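Local coordinates for protein racemase (Pseudovibrio sp. JE062, PDB 3MKC) that belongs to the mandelate racemase / muconate lactonizing enzyme family of the enolase superfamily, with an enolase-type N-terminal domain and a TIM-barrel-like C-terminal domain, at residues L294-L297 and R298-E302; I326-Q329 and F330-N334. One frame throughout, in Å; residues are numbered along the deposited sequence.

Contact 1. Residues L294-L297 and R298-E302; sequences LTEL and RRITE
E296 and R299, one helical turn apart on helix 293-306, form a side-on salt bridge in which a single carboxylate oxygen takes both guanidinium donors. This helix belongs to the beta-alpha-beta unit made with strands 283-284 and 310-311 of the TIM-barrel-like domain. OE1 of E296 lies 2.8 Å from NE of R299 and 2.8 Å from its NH2; it sits 4° out of the guanidinium plane, and the two nitrogens reach it from opposite faces of the carboxylate. The two planes stand 84° apart, so this is not the flat pairing that uses both carboxylate oxygens. The bend at chi3 of R299 (-74°) brings the guanidinium back along the helix, where CG2 of T295 lies over one of its faces, 3.8 Å from NH2. OG1 of T295 is turned to D111 and Y115, and W87 of helix 83-93 makes a cation-pi contact with R299.

The tight part is the I300 side, which packs against R269 and A272 of helix 268-277. I300 folds its CG1 against its own helix, 3.0 Å from O of E296, and its CD1 meets CG of E296 at 3.8 Å, the two side chains crossing at about a right angle. The same carbonyl accepts N of I300. At the next residue, O of L297 is gripped from opposite faces of its plane by N of T301 at 2.8 Å and OG1 of T301 at 2.7 Å. The partly exposed R298 marks the looser side: its chain runs extended from CG to NE, and NE forms a long salt bridge with OE2 of the exposed E302 (3.7 Å).

With OE2 of E296 salt-bridged to R269, the buried carboxylate has an arginine on each oxygen, an arrangement that would be expected to stabilise its ionised form.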
loop_
_atom_site.group_PDB
_atom_site.type_symbol
_atom_site.label_atom_id
_atom_site.label_comp_id
_atom_site.label_asym_id
_atom_site.label_seq_id
_atom_site.Cartn_x
_atom_site.Cartn_y
_atom_site.Cartn_z
ATOM N N LEU A 294 2.875 3.495 -8.326
ATOM C CA LEU A 294 4.099 2.722 -8.493
ATOM C C LEU A 294 5.262 3.605 -8.950
ATOM O O LEU A 294 6.410 3.392 -8.557
ATOM C CB LEU A 294 3.866 1.567 -9.493
ATOM C CG LEU A 294 2.930 0.458 -8.972
ATOM C CD1 LEU A 294 2.466 -0.449 -10.104
ATOM C CD2 LEU A 294 3.647 -0.365 -7.921
ATOM N N THR A 295 4.972 4.615 -9.761
ATOM C CA THR A 295 6.042 5.484 -10.232
ATOM C C THR A 295 6.704 6.215 -9.070
ATOM O O THR A 295 7.929 6.272 -8.978
ATOM C CB THR A 295 5.524 6.511 -11.246
ATOM O OG1 THR A 295 4.991 5.823 -12.384
ATOM C CG2 THR A 295 6.648 7.418 -11.705
ATOM N N GLU A 296 5.901 6.767 -8.173
ATOM C CA GLU A 296 6.480 7.484 -7.044
ATOM C C GLU A 296 7.103 6.485 -6.066
ATOM O O GLU A 296 8.122 6.771 -5.438
ATOM C CB GLU A 296 5.415 8.326 -6.338
ATOM C CG GLU A 296 6.006 9.334 -5.341
ATOM C CD GLU A 296 6.743 10.490 -6.015
ATOM O OE1 GLU A 296 7.261 10.307 -7.133
ATOM O OE2 GLU A 296 6.816 11.582 -5.408
ATOM N N LEU A 297 6.503 5.304 -5.942
ATOM C CA LEU A 297 7.054 4.298 -5.039
ATOM C C LEU A 297 8.435 3.846 -5.512
ATOM O O LEU A 297 9.293 3.473 -4.702
ATOM C CB LEU A 297 6.106 3.099 -4.916
ATOM C CG LEU A 297 4.988 3.292 -3.886
ATOM C CD1 LEU A 297 4.020 2.129 -3.950
ATOM C CD2 LEU A 297 5.582 3.398 -2.484
ATOM N N ARG A 298 8.657 3.882 -6.820
ATOM C CA ARG A 298 9.961 3.500 -7.349
ATOM C C ARG A 298 10.991 4.562 -6.962
ATOM O O ARG A 298 12.098 4.236 -6.540
ATOM C CB ARG A 298 9.921 3.366 -8.869
ATOM C CG ARG A 298 11.239 2.898 -9.452
ATOM C CD ARG A 298 11.198 2.844 -10.968
ATOM N NE ARG A 298 12.334 2.094 -11.489
ATOM C CZ ARG A 298 12.539 1.836 -12.778
ATOM N NH1 ARG A 298 11.682 2.271 -13.696
ATOM N NH2 ARG A 298 13.600 1.130 -13.149
ATOM N N ARG A 299 10.635 5.837 -7.116
ATOM C CA ARG A 299 11.578 6.893 -6.749
ATOM C C ARG A 299 11.841 6.854 -5.257
ATOM O O ARG A 299 12.978 7.002 -4.805
ATOM C CB ARG A 299 11.045 8.269 -7.145
ATOM C CG ARG A 299 11.219 8.556 -8.628
ATOM C CD ARG A 299 10.868 9.985 -8.967
ATOM N NE ARG A 299 9.429 10.225 -8.953
ATOM C CZ ARG A 299 8.696 10.428 -10.048
ATOM N NH1 ARG A 299 9.266 10.415 -11.243
ATOM N NH2 ARG A 299 7.397 10.670 -9.946
ATOM N N ILE A 300 10.775 6.646 -4.496
ATOM C CA ILE A 300 10.869 6.582 -3.051
ATOM C C ILE A 300 11.752 5.426 -2.595
ATOM O O ILE A 300 12.568 5.575 -1.688
ATOM C CB ILE A 300 9.476 6.411 -2.437
ATOM C CG1 ILE A 300 8.675 7.696 -2.649
ATOM C CG2 ILE A 300 9.585 6.032 -0.964
ATOM C CD1 ILE A 300 7.219 7.586 -2.225
ATOM N N THR A 301 11.599 4.270 -3.231
ATOM C CA THR A 301 12.380 3.114 -2.827
ATOM C C THR A 301 13.861 3.203 -3.181
ATOM O O THR A 301 14.714 2.781 -2.403
ATOM C CB THR A 301 11.785 1.822 -3.418
ATOM O OG1 THR A 301 10.411 1.717 -3.025
ATOM C CG2 THR A 301 12.535 0.601 -2.890
ATOM N N GLU A 302 14.174 3.748 -4.351
ATOM C CA GLU A 302 15.570 3.855 -4.754
ATOM C C GLU A 302 16.264 4.837 -3.828
ATOM O O GLU A 302 17.426 4.653 -3.494
ATOM C CB GLU A 302 15.686 4.285 -6.223
ATOM C CG GLU A 302 15.082 3.243 -7.178
ATOM C CD GLU A 302 15.424 3.464 -8.651
ATOM O OE1 GLU A 302 15.673 4.617 -9.064
ATOM O OE2 GLU A 302 15.420 2.469 -9.404
#

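Contact 2. Residues I326-Q329 and F330-N334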
loop_
_atom_site.group_PDB
_atom_site.type_symbol
_atom_site.label_atom_id
_atom_site.label_comp_id
_atom_site.label_asym_id
_atom_site.label_seq_id
_atom_site.Cartn_x
_atom_site.Cartn_y
_atom_site.Cartn_z
ATOM N N ILE A 326 2.327 -7.020 -5.577
ATOM C CA ILE A 326 3.175 -8.144 -5.952
ATOM C C ILE A 326 4.163 -7.705 -7.032
ATOM O O ILE A 326 5.341 -8.059 -6.996
ATOM C CB ILE A 326 2.332 -9.332 -6.474
ATOM C CG1 ILE A 326 1.524 -9.928 -5.321
ATOM C CG2 ILE A 326 3.244 -10.393 -7.090
ATOM C CD1 ILE A 326 0.554 -11.022 -5.742
ATOM N N HIS A 327 3.685 -6.928 -7.997
ATOM C CA HIS A 327 4.557 -6.467 -9.066
ATOM C C HIS A 327 5.604 -5.545 -8.474
ATOM O O HIS A 327 6.765 -5.562 -8.885
ATOM C CB HIS A 327 3.738 -5.759 -10.145
ATOM C CG HIS A 327 2.982 -6.699 -11.029
ATOM N ND1 HIS A 327 3.455 -7.105 -12.258
ATOM C CD2 HIS A 327 1.796 -7.331 -10.855
ATOM C CE1 HIS A 327 2.594 -7.946 -12.802
ATOM N NE2 HIS A 327 1.578 -8.100 -11.971
ATOM N N TYR A 328 5.183 -4.746 -7.500
ATOM C CA TYR A 328 6.089 -3.832 -6.806
ATOM C C TYR A 328 7.216 -4.607 -6.116
ATOM O O TYR A 328 8.401 -4.329 -6.320
ATOM C CB TYR A 328 5.320 -3.026 -5.750
ATOM C CG TYR A 328 6.242 -2.328 -4.769
ATOM C CD1 TYR A 328 6.817 -1.099 -5.079
ATOM C CD2 TYR A 328 6.623 -2.954 -3.578
ATOM C CE1 TYR A 328 7.759 -0.512 -4.232
ATOM C CE2 TYR A 328 7.562 -2.379 -2.728
ATOM C CZ TYR A 328 8.130 -1.159 -3.063
ATOM O OH TYR A 328 9.096 -0.600 -2.255
ATOM N N GLN A 329 6.850 -5.600 -5.311
ATOM C CA GLN A 329 7.862 -6.358 -4.583
ATOM C C GLN A 329 8.855 -7.068 -5.489
ATOM O O GLN A 329 10.023 -7.206 -5.143
ATOM C CB GLN A 329 7.215 -7.371 -3.632
ATOM C CG GLN A 329 8.217 -8.010 -2.669
ATOM C CD GLN A 329 8.717 -7.039 -1.604
ATOM O OE1 GLN A 329 8.514 -5.828 -1.700
ATOM N NE2 GLN A 329 9.387 -7.572 -0.586
ATOM N N PHE A 330 8.404 -7.520 -6.652
ATOM C CA PHE A 330 9.312 -8.199 -7.568
ATOM C C PHE A 330 10.343 -7.282 -8.220
ATOM O O PHE A 330 11.536 -7.591 -8.240
ATOM C CB PHE A 330 8.522 -8.913 -8.668
ATOM C CG PHE A 330 8.179 -10.336 -8.333
ATOM C CD1 PHE A 330 9.170 -11.315 -8.327
ATOM C CD2 PHE A 330 6.877 -10.692 -7.993
ATOM C CE1 PHE A 330 8.869 -12.637 -7.982
ATOM C CE2 PHE A 330 6.567 -12.008 -7.646
ATOM C CZ PHE A 330 7.571 -12.981 -7.640
ATOM N N ALA A 331 9.889 -6.143 -8.731
ATOM C CA ALA A 331 10.789 -5.239 -9.441
ATOM C C ALA A 331 11.369 -4.072 -8.651
ATOM O O ALA A 331 12.458 -3.597 -8.968
ATOM C CB ALA A 331 10.084 -4.699 -10.669
ATOM N N VAL A 332 10.643 -3.619 -7.639
ATOM C CA VAL A 332 11.052 -2.451 -6.858
ATOM C C VAL A 332 11.423 -2.711 -5.405
ATOM O O VAL A 332 12.381 -2.126 -4.896
ATOM C CB VAL A 332 9.927 -1.394 -6.873
ATOM C CG1 VAL A 332 10.422 -0.084 -6.273
ATOM C CG2 VAL A 332 9.429 -1.193 -8.302
ATOM N N GLY A 333 10.654 -3.572 -4.741
ATOM C CA GLY A 333 10.888 -3.883 -3.338
ATOM C C GLY A 333 12.331 -4.069 -2.915
ATOM O O GLY A 333 13.118 -4.716 -3.609
ATOM N N ASN A 334 12.682 -3.500 -1.765
ATOM C CA ASN A 334 14.038 -3.609 -1.247
ATOM C C ASN A 334 14.056 -4.267 0.127
ATOM O O ASN A 334 15.088 -4.271 0.802
ATOM C CB ASN A 334 14.702 -2.227 -1.170
ATOM C CG ASN A 334 14.152 -1.366 -0.041
ATOM O OD1 ASN A 334 13.187 -1.726 0.623
ATOM N ND2 ASN A 334 14.770 -0.209 0.170
#
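Y328 and V332 meet where helix 319-331 of the TIM-barrel-like domain gives way to a loop, and their side chains cross at about a right angle. CG1 of V332 comes to 3.4 Å from CE1 of Y328, at a slant to the ring. The tyrosine reaches this position because CG stands anti to its backbone N (chi1 165°), which carries the ring forward along the chain, alongside the backbone of V332 and G333. There N of G333 lies 3.8 Å above one face, displaced toward the rim, and CA of G333 is 3.7 Å from CE2 of Y328. At the far end of the ring, OH meets OG1 of T301 of helix 293-306.

I326 and F330 are arranged differently: they run side by side and point the same way. CG2 of I326 lies in the plane of the phenyl ring, at its edge, 3.7 Å from CE2 of F330. O of I326 also approaches that edge, at 3.2 Å from CD2 of F330, while accepting the backbone N of F330.

The backbone bonding changes along this stretch: N of A331 bonds to O of H327, whereas O of Y328 receives two successive amides, those of V332 and G333. NZ of K135 hydrogen-bonds to the carbonyl oxygens of both Q329, on the last turn, and G333, in the loop, tying the two together. The two amides come to O of Y328 differently: N of V332 lies in the carbonyl plane at 2.7 Å, whereas N of G333, at 2.9 Å, stands 35° out of it.

Overall arrangement
Contacts 1 and 2 lie on successive helices of the barrel domain, 293-306 and 319-331, and their centres are about 10 Å apart. They touch directly. OG1 of T301 and OH of Y328 are 2.8 Å apart, a probable hydrogen bond, so the hydroxyl that grips a carbonyl within contact 1 also meets the hydroxyl of the tyrosine whose ring carries contact 2. Packing contacts flank this link: CD2 of L294 lies 3.8 Å from CB of Y328, and CA of R298 lies 3.8 Å from CG1 of V332. ND2 of N334 hydrogen-bonds to O of V309, just before strand 310-311, and OD1 to N of V311 within it, joining the end of contact 2 to the chain between the helices.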